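PDB 6MLT: hemolysin-related protein from Vibrio cholerae serotype O1, which is a secreted, calcium-binding biofilm matrix protein that probably binds carbohydrate through a lectin domain and helps the biofilm adhere. Local coordinates for residues 482-485 and 489-492; 280-285 and 453-458; 527-530 and 535-538. All coordinates share one frame; numbering follows the deposited sequence.

Contact 1: residues 482-485 and 489-492; sequences DFTG and DEVL. With NA (sodium ion), chain H.
Asp482 and Thr484 meet Glu490 around a sodium ion, a metal-bridged contact in the loop between the first two strands, 478-481 and 490-494, of a beta-propeller blade. Asp482 OD1 lies 2.3 Å from the sodium ion and Thr484 OG1 2.4 Å. Glu490 grips it unevenly with both oxygens: Glu490 OE2 is 2.3 Å from the ion, Glu490 OE1 2.9 Å. Asp486 OD1 and Ile488 O complete the six-atom shell. The more distant oxygen, Glu490 OE1, is also tied to the backbone: Thr484 N donates to it over 3.3 Å from above the carboxylate plane, and Phe483 N adds a weak, bent bond. A bend in the glutamate chain (chi2 74°) turns its carboxylate back toward the ion and both N atoms. Gly485 N donates to Asp482 OD1 at 2.8 Å, an Asx motif that fixes the same oxygen that binds the metal. Beyond the ion, Phe483 CE2 packs 3.9 Å from Leu492 CD1, with Leu492 CG at the ring edge. Ligands at every second residue from Asp482 to Glu490 are consistent with the EF-hand-like loops of FG-GAP-type blades; three carboxylates, Asp482, Asp486 and Glu490, around one monovalent ion suggest that the site could also suit calcium.

Contact 2: residues 280-285 and 453-458; sequences SSFLGK and VDMYDA
Phe282 and Met455 form a Met-aromatic contact within one blade of the beta-propeller. Phe282 lies in the loop that follows the blade's first strand, 277-279, and leads out toward the beta-prism lectin; Met455 is on the third strand, 452-457. Strand 443-448 runs between these two in the sheet, so the pair meets through side chains alone, with no hydrogen bond across the contact.

The tight part is the methyl end of the methionine. Met455 leaves its strand with CG anti to the backbone N (chi1 173°), then bends at both later torsions, which lays CE over a face of the phenylalanine ring. The approach is a CH-pi contact: Met455 CE is 3.8 Å from the ring centroid of Phe282, yet displaced toward the CB end, so that its nearest ring atom is Phe282 CG at 3.4 Å. The sulfur comes in obliquely, Met455 SD being 4.5 Å from that same centroid. Ser280 CB lies against the opposite face, toward its rim, so the ring is held between its own loop and the third strand. Val446 of the same blade and Val491 of the next one also pack on Phe282, which places the ring at the junction of two blades.

Leu283 marks the looser side, partly open to solvent. Its two methyls part company: Leu283 CD2 reaches Met455 CG at 4.1 Å, while the other methyl goes to Asp457. There the leucine meets aliphatic carbon and not charge, because the carboxylate swings away to accept from the backbone N atoms of Gln459 and Asn461. Val463 is a further neighbour of the leucine, and its closest approach to Asp457 is that of Leu283 CD1 to Asp457 CB, 3.8 Å.

Contact 3: residues 527-530 and 535-538; sequences ADLE and ASLI
Ala535 opens the second side of this short hairpin by lying against the backbone of Ala527 and Asp528: its CB sits 3.7 Å from Ala527 O, and Trp566 and Ala569 also pack on its methyl. Ser536 follows and carries the main grip. It forms an antiparallel hydrogen-bonded pair with Ala527, in which Ser536 N donates to Ala527 O at 2.8 Å and Ala527 N returns the bond to Ser536 O at 3.0 Å. Beside that pair a water ties the serine hydroxyl to the turn. It accepts from Ser536 OG at 2.7 Å and from Leu529 N, and donates to Glu530 OE1 at 2.6 Å. Lys16 NZ reaches both Ser536 OG and the other carboxylate oxygen of Glu530, so the N-terminal strand joins the network, while Leu529 CD1 comes within 3.6 Å of Ser536 OG. Leu537 turns to the other face, and Ile538 comes back toward the first segment: its CD1 meets Leu529 CD2 at 4.2 Å and approaches the methyl of Ala527 more loosely, with Val37 packing against all three residues. The loop resembles the cation loops of FG-GAP-type blades, with Asp528 bonded to Gly531 N and Asn533 N, but a water links its sides here; it belongs to the propeller blade that strand 13-19 completes, the closure in which the two ends of the chain lock the ring.

In the fold
From the N terminus, strand 13-19 forms the edge of a sheet whose other strands come only near the end of the chain. Contact 2 comes first and closes the longest loop, 167 residues that include the inserted beta-prism lectin, and so ties the two parts of one propeller blade together. Contacts 1 and 3 then close short turns in the following two blades. The three run in series, with none nesting or crossing. Neighbours do touch: Asp489 of contact 1 hydrogen-bonds to Ser280 through its side chain and to Ser281 through its backbone N, and Leu492 packs on Leu537 of contact 3. Contact 1 thus stands between the other two, whose nearest atoms are about 13 Å apart.

Contact 1: residues 482-485 and 489-492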
ATOM      1  N   ASP A 482      -1.954 -10.108  -8.760  1.00 20.10           N
ATOM      2  CA  ASP A 482      -0.996 -10.926  -9.510  1.00 21.49           C
ATOM      3  C   ASP A 482      -1.647 -12.271  -9.806  1.00 22.42           C
ATOM      4  O   ASP A 482      -1.505 -13.235  -9.053  1.00 20.72           O
ATOM      5  CB  ASP A 482       0.300 -11.095  -8.721  1.00 22.21           C
ATOM      6  CG  ASP A 482       1.312 -11.974  -9.434  1.00 22.59           C
ATOM      7  OD1 ASP A 482       1.131 -12.252 -10.640  1.00 20.58           O
ATOM      8  OD2 ASP A 482       2.282 -12.403  -8.781  1.00 22.78           O
ATOM      9  N   PHE A 483      -2.379 -12.333 -10.922  1.00 20.28           N
ATOM     10  CA  PHE A 483      -2.986 -13.588 -11.363  1.00 21.59           C
ATOM     11  C   PHE A 483      -1.932 -14.609 -11.771  1.00 23.22           C
ATOM     12  O   PHE A 483      -2.090 -15.809 -11.514  1.00 23.71           O
ATOM     13  CB  PHE A 483      -3.916 -13.345 -12.552  1.00 22.01           C
ATOM     14  CG  PHE A 483      -5.208 -12.679 -12.202  1.00 21.09           C
ATOM     15  CD1 PHE A 483      -6.277 -13.421 -11.735  1.00 21.89           C
ATOM     16  CD2 PHE A 483      -5.373 -11.317 -12.394  1.00 20.29           C
ATOM     17  CE1 PHE A 483      -7.481 -12.807 -11.432  1.00 21.06           C
ATOM     18  CE2 PHE A 483      -6.569 -10.701 -12.095  1.00 20.65           C
ATOM     19  CZ  PHE A 483      -7.626 -11.447 -11.614  1.00 19.92           C
ATOM     20  N   THR A 484      -0.874 -14.163 -12.443  1.00 19.76           N
ATOM     21  CA  THR A 484       0.061 -15.094 -13.062  1.00 22.50           C
ATOM     22  C   THR A 484       1.073 -15.651 -12.076  1.00 26.24           C
ATOM     23  O   THR A 484       1.682 -16.685 -12.361  1.00 25.81           O
ATOM     24  CB  THR A 484       0.814 -14.425 -14.215  1.00 23.25           C
ATOM     25  OG1 THR A 484       1.617 -13.354 -13.705  1.00 21.23           O
ATOM     26  CG2 THR A 484      -0.162 -13.894 -15.267  1.00 26.34           C
ATOM     27  N   GLY A 485       1.272 -14.991 -10.940  1.00 26.81           N
ATOM     28  CA  GLY A 485       2.180 -15.493  -9.931  1.00 30.54           C
ATOM     29  C   GLY A 485       3.642 -15.196 -10.170  1.00 30.53           C
ATOM     30  O   GLY A 485       4.496 -15.868  -9.585  1.00 29.75           O
ATOM     31  N   ASP A 489       1.878  -7.320 -10.499  1.00 19.53           N
ATOM     32  CA  ASP A 489       0.425  -7.222 -10.515  1.00 19.15           C
ATOM     33  C   ASP A 489      -0.081  -6.978 -11.931  1.00 21.52           C
ATOM     34  O   ASP A 489       0.532  -6.243 -12.712  1.00 18.59           O
ATOM     35  CB  ASP A 489      -0.055  -6.088  -9.608  1.00 18.98           C
ATOM     36  CG  ASP A 489      -0.095  -6.473  -8.126  1.00 23.45           C
ATOM     37  OD1 ASP A 489       0.220  -7.632  -7.780  1.00 20.26           O
ATOM     38  OD2 ASP A 489      -0.454  -5.598  -7.304  1.00 21.58           O
ATOM     39  N   GLU A 490      -1.197  -7.626 -12.256  1.00 19.72           N
ATOM     40  CA  GLU A 490      -2.045  -7.255 -13.373  1.00 19.77           C
ATOM     41  C   GLU A 490      -3.070  -6.214 -12.910  1.00 19.30           C
ATOM     42  O   GLU A 490      -3.262  -5.979 -11.714  1.00 17.73           O
ATOM     43  CB  GLU A 490      -2.743  -8.493 -13.951  1.00 18.04           C
ATOM     44  CG  GLU A 490      -1.848  -9.399 -14.806  1.00 19.64           C
ATOM     45  CD  GLU A 490      -0.853 -10.239 -14.002  1.00 22.32           C
ATOM     46  OE1 GLU A 490      -1.284 -10.983 -13.093  1.00 21.26           O
ATOM     47  OE2 GLU A 490       0.366 -10.161 -14.285  1.00 22.16           O
ATOM     48  N   VAL A 491      -3.726  -5.580 -13.882  1.00 17.52           N
ATOM     49  CA  VAL A 491      -4.728  -4.551 -13.642  1.00 17.17           C
ATOM     50  C   VAL A 491      -6.107  -5.119 -13.949  1.00 19.08           C
ATOM     51  O   VAL A 491      -6.315  -5.763 -14.986  1.00 17.56           O
ATOM     52  CB  VAL A 491      -4.475  -3.299 -14.507  1.00 17.79           C
ATOM     53  CG1 VAL A 491      -5.421  -2.171 -14.096  1.00 17.95           C
ATOM     54  CG2 VAL A 491      -3.023  -2.862 -14.410  1.00 19.26           C
ATOM     55  N   LEU A 492      -7.055  -4.854 -13.055  1.00 16.34           N
ATOM     56  CA  LEU A 492      -8.442  -5.258 -13.229  1.00 16.05           C
ATOM     57  C   LEU A 492      -9.253  -4.012 -13.542  1.00 17.91           C
ATOM     58  O   LEU A 492      -9.235  -3.053 -12.765  1.00 18.49           O
ATOM     59  CB  LEU A 492      -8.987  -5.947 -11.978  1.00 17.69           C
ATOM     60  CG  LEU A 492      -8.348  -7.268 -11.561  1.00 18.17           C
ATOM     61  CD1 LEU A 492      -6.999  -7.046 -10.891  1.00 19.39           C
ATOM     62  CD2 LEU A 492      -9.288  -8.000 -10.627  1.00 24.06           C
TER
HETATM   63 NA    NA H1007       1.521 -11.230 -12.613  1.00 20.83          NA

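Contact 2: residues 280-285 and 453-458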
ATOM      1  N   SER A 280       0.872   0.052  -7.457  1.00 18.97           N
ATOM      2  CA  SER A 280       1.422  -1.257  -7.120  1.00 19.38           C
ATOM      3  C   SER A 280       2.660  -1.537  -7.961  1.00 19.30           C
ATOM      4  O   SER A 280       3.114  -0.701  -8.749  1.00 19.12           O
ATOM      5  CB  SER A 280       0.372  -2.348  -7.319  1.00 19.93           C
ATOM      6  OG  SER A 280       0.717  -3.497  -6.578  1.00 21.12           O
ATOM      7  N   SER A 281       3.219  -2.729  -7.755  1.00 18.99           N
ATOM      8  CA  SER A 281       4.348  -3.226  -8.544  1.00 23.76           C
ATOM      9  C   SER A 281       3.799  -3.751  -9.866  1.00 22.66           C
ATOM     10  O   SER A 281       3.520  -4.940 -10.035  1.00 22.36           O
ATOM     11  CB  SER A 281       5.102  -4.312  -7.783  1.00 27.10           C
ATOM     12  OG  SER A 281       5.598  -3.829  -6.549  1.00 27.69           O
ATOM     13  N   PHE A 282       3.626  -2.829 -10.815  1.00 20.98           N
ATOM     14  CA  PHE A 282       3.064  -3.133 -12.124  1.00 21.22           C
ATOM     15  C   PHE A 282       4.116  -3.299 -13.210  1.00 22.61           C
ATOM     16  O   PHE A 282       3.852  -3.965 -14.216  1.00 21.86           O
ATOM     17  CB  PHE A 282       2.129  -2.010 -12.585  1.00 19.89           C
ATOM     18  CG  PHE A 282       0.844  -1.895 -11.818  1.00 19.55           C
ATOM     19  CD1 PHE A 282      -0.074  -2.927 -11.817  1.00 19.48           C
ATOM     20  CD2 PHE A 282       0.517  -0.716 -11.166  1.00 19.98           C
ATOM     21  CE1 PHE A 282      -1.276  -2.805 -11.142  1.00 19.60           C
ATOM     22  CE2 PHE A 282      -0.689  -0.591 -10.490  1.00 19.31           C
ATOM     23  CZ  PHE A 282      -1.584  -1.637 -10.487  1.00 19.14           C
ATOM     24  N   LEU A 283       5.267  -2.655 -13.056  1.00 22.30           N
ATOM     25  CA  LEU A 283       6.270  -2.572 -14.106  1.00 24.29           C
ATOM     26  C   LEU A 283       7.426  -3.537 -13.893  1.00 25.02           C
ATOM     27  O   LEU A 283       8.307  -3.629 -14.751  1.00 26.50           O
ATOM     28  CB  LEU A 283       6.804  -1.139 -14.199  1.00 24.67           C
ATOM     29  CG  LEU A 283       5.738  -0.040 -14.257  1.00 23.03           C
ATOM     30  CD1 LEU A 283       6.403   1.321 -14.462  1.00 24.52           C
ATOM     31  CD2 LEU A 283       4.739  -0.325 -15.360  1.00 22.45           C
ATOM     32  N   GLY A 284       7.432  -4.259 -12.784  1.00 25.70           N
ATOM     33  CA  GLY A 284       8.493  -5.198 -12.482  1.00 28.05           C
ATOM     34  C   GLY A 284       8.292  -5.724 -11.081  1.00 27.72           C
ATOM     35  O   GLY A 284       7.457  -5.232 -10.318  1.00 25.38           O
ATOM     36  N   LYS A 285       9.056  -6.757 -10.754  1.00 26.58           N
ATOM     37  CA  LYS A 285       9.011  -7.282  -9.401  1.00 27.34           C
ATOM     38  C   LYS A 285       9.728  -6.317  -8.458  1.00 30.81           C
ATOM     39  O   LYS A 285      10.684  -5.652  -8.857  1.00 32.25           O
ATOM     40  CB  LYS A 285       9.659  -8.665  -9.336  1.00 27.97           C
ATOM     41  N   VAL A 453      -7.776   3.423 -19.951  1.00 16.88           N
ATOM     42  CA  VAL A 453      -7.023   3.092 -18.746  1.00 17.37           C
ATOM     43  C   VAL A 453      -5.557   3.391 -19.031  1.00 18.38           C
ATOM     44  O   VAL A 453      -4.979   2.840 -19.975  1.00 18.61           O
ATOM     45  CB  VAL A 453      -7.222   1.623 -18.343  1.00 19.32           C
ATOM     46  CG1 VAL A 453      -6.335   1.258 -17.144  1.00 19.22           C
ATOM     47  CG2 VAL A 453      -8.687   1.341 -18.035  1.00 23.27           C
ATOM     48  N   ASP A 454      -4.952   4.252 -18.213  1.00 17.45           N
ATOM     49  CA  ASP A 454      -3.587   4.716 -18.412  1.00 17.41           C
ATOM     50  C   ASP A 454      -2.708   4.311 -17.236  1.00 17.44           C
ATOM     51  O   ASP A 454      -3.102   4.449 -16.076  1.00 18.05           O
ATOM     52  CB  ASP A 454      -3.542   6.242 -18.578  1.00 21.65           C
ATOM     53  CG  ASP A 454      -4.195   6.706 -19.870  1.00 23.88           C
ATOM     54  OD1 ASP A 454      -4.497   5.837 -20.711  1.00 23.41           O
ATOM     55  OD2 ASP A 454      -4.415   7.928 -20.039  1.00 22.79           O
ATOM     56  N   MET A 455      -1.506   3.837 -17.555  1.00 18.79           N
ATOM     57  CA  MET A 455      -0.499   3.449 -16.576  1.00 17.48           C
ATOM     58  C   MET A 455       0.646   4.451 -16.621  1.00 16.89           C
ATOM     59  O   MET A 455       1.175   4.744 -17.700  1.00 18.29           O
ATOM     60  CB  MET A 455       0.030   2.045 -16.872  1.00 20.62           C
ATOM     61  CG  MET A 455       1.208   1.599 -16.005  1.00 19.69           C
ATOM     62  SD  MET A 455       0.710   1.185 -14.327  1.00 19.03           S
ATOM     63  CE  MET A 455      -0.216  -0.320 -14.627  1.00 19.37           C
ATOM     64  N   TYR A 456       1.027   4.960 -15.454  1.00 16.18           N
ATOM     65  CA  TYR A 456       2.132   5.896 -15.303  1.00 19.12           C
ATOM     66  C   TYR A 456       3.223   5.293 -14.423  1.00 19.25           C
ATOM     67  O   TYR A 456       2.936   4.541 -13.487  1.00 18.41           O
ATOM     68  CB  TYR A 456       1.646   7.211 -14.681  1.00 18.16           C
ATOM     69  CG  TYR A 456       0.887   8.079 -15.656  1.00 19.98           C
ATOM     70  CD1 TYR A 456      -0.457   7.855 -15.917  1.00 20.56           C
ATOM     71  CD2 TYR A 456       1.522   9.106 -16.341  1.00 20.98           C
ATOM     72  CE1 TYR A 456      -1.147   8.639 -16.816  1.00 21.73           C
ATOM     73  CE2 TYR A 456       0.835   9.896 -17.245  1.00 20.13           C
ATOM     74  CZ  TYR A 456      -0.493   9.654 -17.481  1.00 20.89           C
ATOM     75  OH  TYR A 456      -1.192  10.431 -18.379  1.00 20.96           O
ATOM     76  N   ASP A 457       4.480   5.641 -14.708  1.00 17.54           N
ATOM     77  CA  ASP A 457       5.552   5.265 -13.797  1.00 19.10           C
ATOM     78  C   ASP A 457       5.662   6.299 -12.670  1.00 21.45           C
ATOM     79  O   ASP A 457       4.924   7.291 -12.616  1.00 20.70           O
ATOM     80  CB  ASP A 457       6.871   5.068 -14.555  1.00 23.35           C
ATOM     81  CG  ASP A 457       7.471   6.362 -15.087  1.00 28.48           C
ATOM     82  OD1 ASP A 457       7.056   7.469 -14.686  1.00 29.79           O
ATOM     83  OD2 ASP A 457       8.386   6.253 -15.929  1.00 30.93           O
ATOM     84  N   ALA A 458       6.586   6.058 -11.737  1.00 22.52           N
ATOM     85  CA  ALA A 458       6.682   6.904 -10.550  1.00 22.09           C
ATOM     86  C   ALA A 458       7.046   8.348 -10.881  1.00 25.14           C
ATOM     87  O   ALA A 458       6.768   9.245 -10.074  1.00 24.25           O
ATOM     88  CB  ALA A 458       7.708   6.323  -9.576  1.00 24.02           C
TER

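Contact 3: residues 527-530 and 535-538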
ATOM      1  N   ALA A 527     -10.169 -11.847  -3.830  1.00 17.04           N
ATOM      2  CA  ALA A 527      -9.956 -12.232  -2.445  1.00 18.56           C
ATOM      3  C   ALA A 527      -9.982 -13.746  -2.330  1.00 20.56           C
ATOM      4  O   ALA A 527     -10.738 -14.425  -3.037  1.00 20.38           O
ATOM      5  CB  ALA A 527     -11.013 -11.623  -1.521  1.00 18.17           C
ATOM      6  N   ASP A 528      -9.149 -14.262  -1.427  1.00 18.49           N
ATOM      7  CA  ASP A 528      -9.078 -15.691  -1.125  1.00 22.89           C
ATOM      8  C   ASP A 528     -10.102 -15.968  -0.034  1.00 21.93           C
ATOM      9  O   ASP A 528      -9.825 -15.835   1.160  1.00 20.16           O
ATOM     10  CB  ASP A 528      -7.670 -16.086  -0.696  1.00 22.95           C
ATOM     11  CG  ASP A 528      -7.534 -17.577  -0.426  1.00 27.52           C
ATOM     12  OD1 ASP A 528      -8.554 -18.298  -0.515  1.00 27.60           O
ATOM     13  OD2 ASP A 528      -6.406 -18.028  -0.128  1.00 27.32           O
ATOM     14  N   LEU A 529     -11.303 -16.366  -0.455  1.00 19.60           N
ATOM     15  CA  LEU A 529     -12.406 -16.504   0.488  1.00 20.91           C
ATOM     16  C   LEU A 529     -12.184 -17.676   1.437  1.00 21.92           C
ATOM     17  O   LEU A 529     -12.404 -17.548   2.647  1.00 19.92           O
ATOM     18  CB  LEU A 529     -13.724 -16.665  -0.273  1.00 20.50           C
ATOM     19  CG  LEU A 529     -14.034 -15.581  -1.315  1.00 21.57           C
ATOM     20  CD1 LEU A 529     -15.357 -15.869  -2.014  1.00 21.17           C
ATOM     21  CD2 LEU A 529     -14.054 -14.196  -0.692  1.00 19.86           C
ATOM     22  N   GLU A 530     -11.749 -18.824   0.912  1.00 21.71           N
ATOM     23  CA  GLU A 530     -11.603 -20.018   1.742  1.00 23.56           C
ATOM     24  C   GLU A 530     -10.283 -20.065   2.495  1.00 23.16           C
ATOM     25  O   GLU A 530     -10.180 -20.791   3.491  1.00 22.38           O
ATOM     26  CB  GLU A 530     -11.727 -21.282   0.889  1.00 26.77           C
ATOM     27  CG  GLU A 530     -13.098 -21.487   0.255  1.00 29.81           C
ATOM     28  CD  GLU A 530     -13.320 -20.620  -0.978  1.00 30.99           C
ATOM     29  OE1 GLU A 530     -12.341 -20.027  -1.484  1.00 29.07           O
ATOM     30  OE2 GLU A 530     -14.478 -20.533  -1.440  1.00 29.75           O
ATOM     31  N   ALA A 535      -7.807 -17.986  -5.038  1.00 18.32           N
ATOM     32  CA  ALA A 535      -8.655 -16.824  -4.817  1.00 18.16           C
ATOM     33  C   ALA A 535      -9.897 -16.823  -5.719  1.00 20.85           C
ATOM     34  O   ALA A 535     -10.045 -17.621  -6.649  1.00 20.31           O
ATOM     35  CB  ALA A 535      -7.859 -15.543  -5.051  1.00 18.65           C
ATOM     36  N   SER A 536     -10.796 -15.887  -5.417  1.00 18.16           N
ATOM     37  CA  SER A 536     -12.010 -15.638  -6.181  1.00 18.79           C
ATOM     38  C   SER A 536     -11.975 -14.214  -6.723  1.00 19.97           C
ATOM     39  O   SER A 536     -11.445 -13.300  -6.080  1.00 19.23           O
ATOM     40  CB  SER A 536     -13.262 -15.811  -5.321  1.00 19.61           C
ATOM     41  OG  SER A 536     -13.311 -17.087  -4.712  1.00 22.98           O
ATOM     42  N   LEU A 537     -12.543 -14.037  -7.913  1.00 18.54           N
ATOM     43  CA  LEU A 537     -12.670 -12.740  -8.569  1.00 18.31           C
ATOM     44  C   LEU A 537     -14.128 -12.296  -8.489  1.00 17.85           C
ATOM     45  O   LEU A 537     -15.009 -12.942  -9.071  1.00 17.48           O
ATOM     46  CB  LEU A 537     -12.222 -12.827 -10.024  1.00 18.85           C
ATOM     47  CG  LEU A 537     -12.608 -11.662 -10.943  1.00 20.70           C
ATOM     48  CD1 LEU A 537     -12.018 -10.352 -10.447  1.00 21.41           C
ATOM     49  CD2 LEU A 537     -12.166 -11.944 -12.373  1.00 24.60           C
ATOM     50  N   ILE A 538     -14.373 -11.188  -7.790  1.00 17.00           N
ATOM     51  CA  ILE A 538     -15.720 -10.720  -7.459  1.00 17.55           C
ATOM     52  C   ILE A 538     -15.991  -9.422  -8.207  1.00 18.95           C
ATOM     53  O   ILE A 538     -15.191  -8.481  -8.125  1.00 18.65           O
ATOM     54  CB  ILE A 538     -15.873 -10.498  -5.944  1.00 18.39           C
ATOM     55  CG1 ILE A 538     -15.541 -11.780  -5.172  1.00 21.38           C
ATOM     56  CG2 ILE A 538     -17.298 -10.018  -5.607  1.00 18.19           C
ATOM     57  CD1 ILE A 538     -14.707 -11.551  -3.937  1.00 21.97           C
TER
HETATM   58  O   HOH W   1     -11.423 -18.114  -3.040  1.00 21.23           O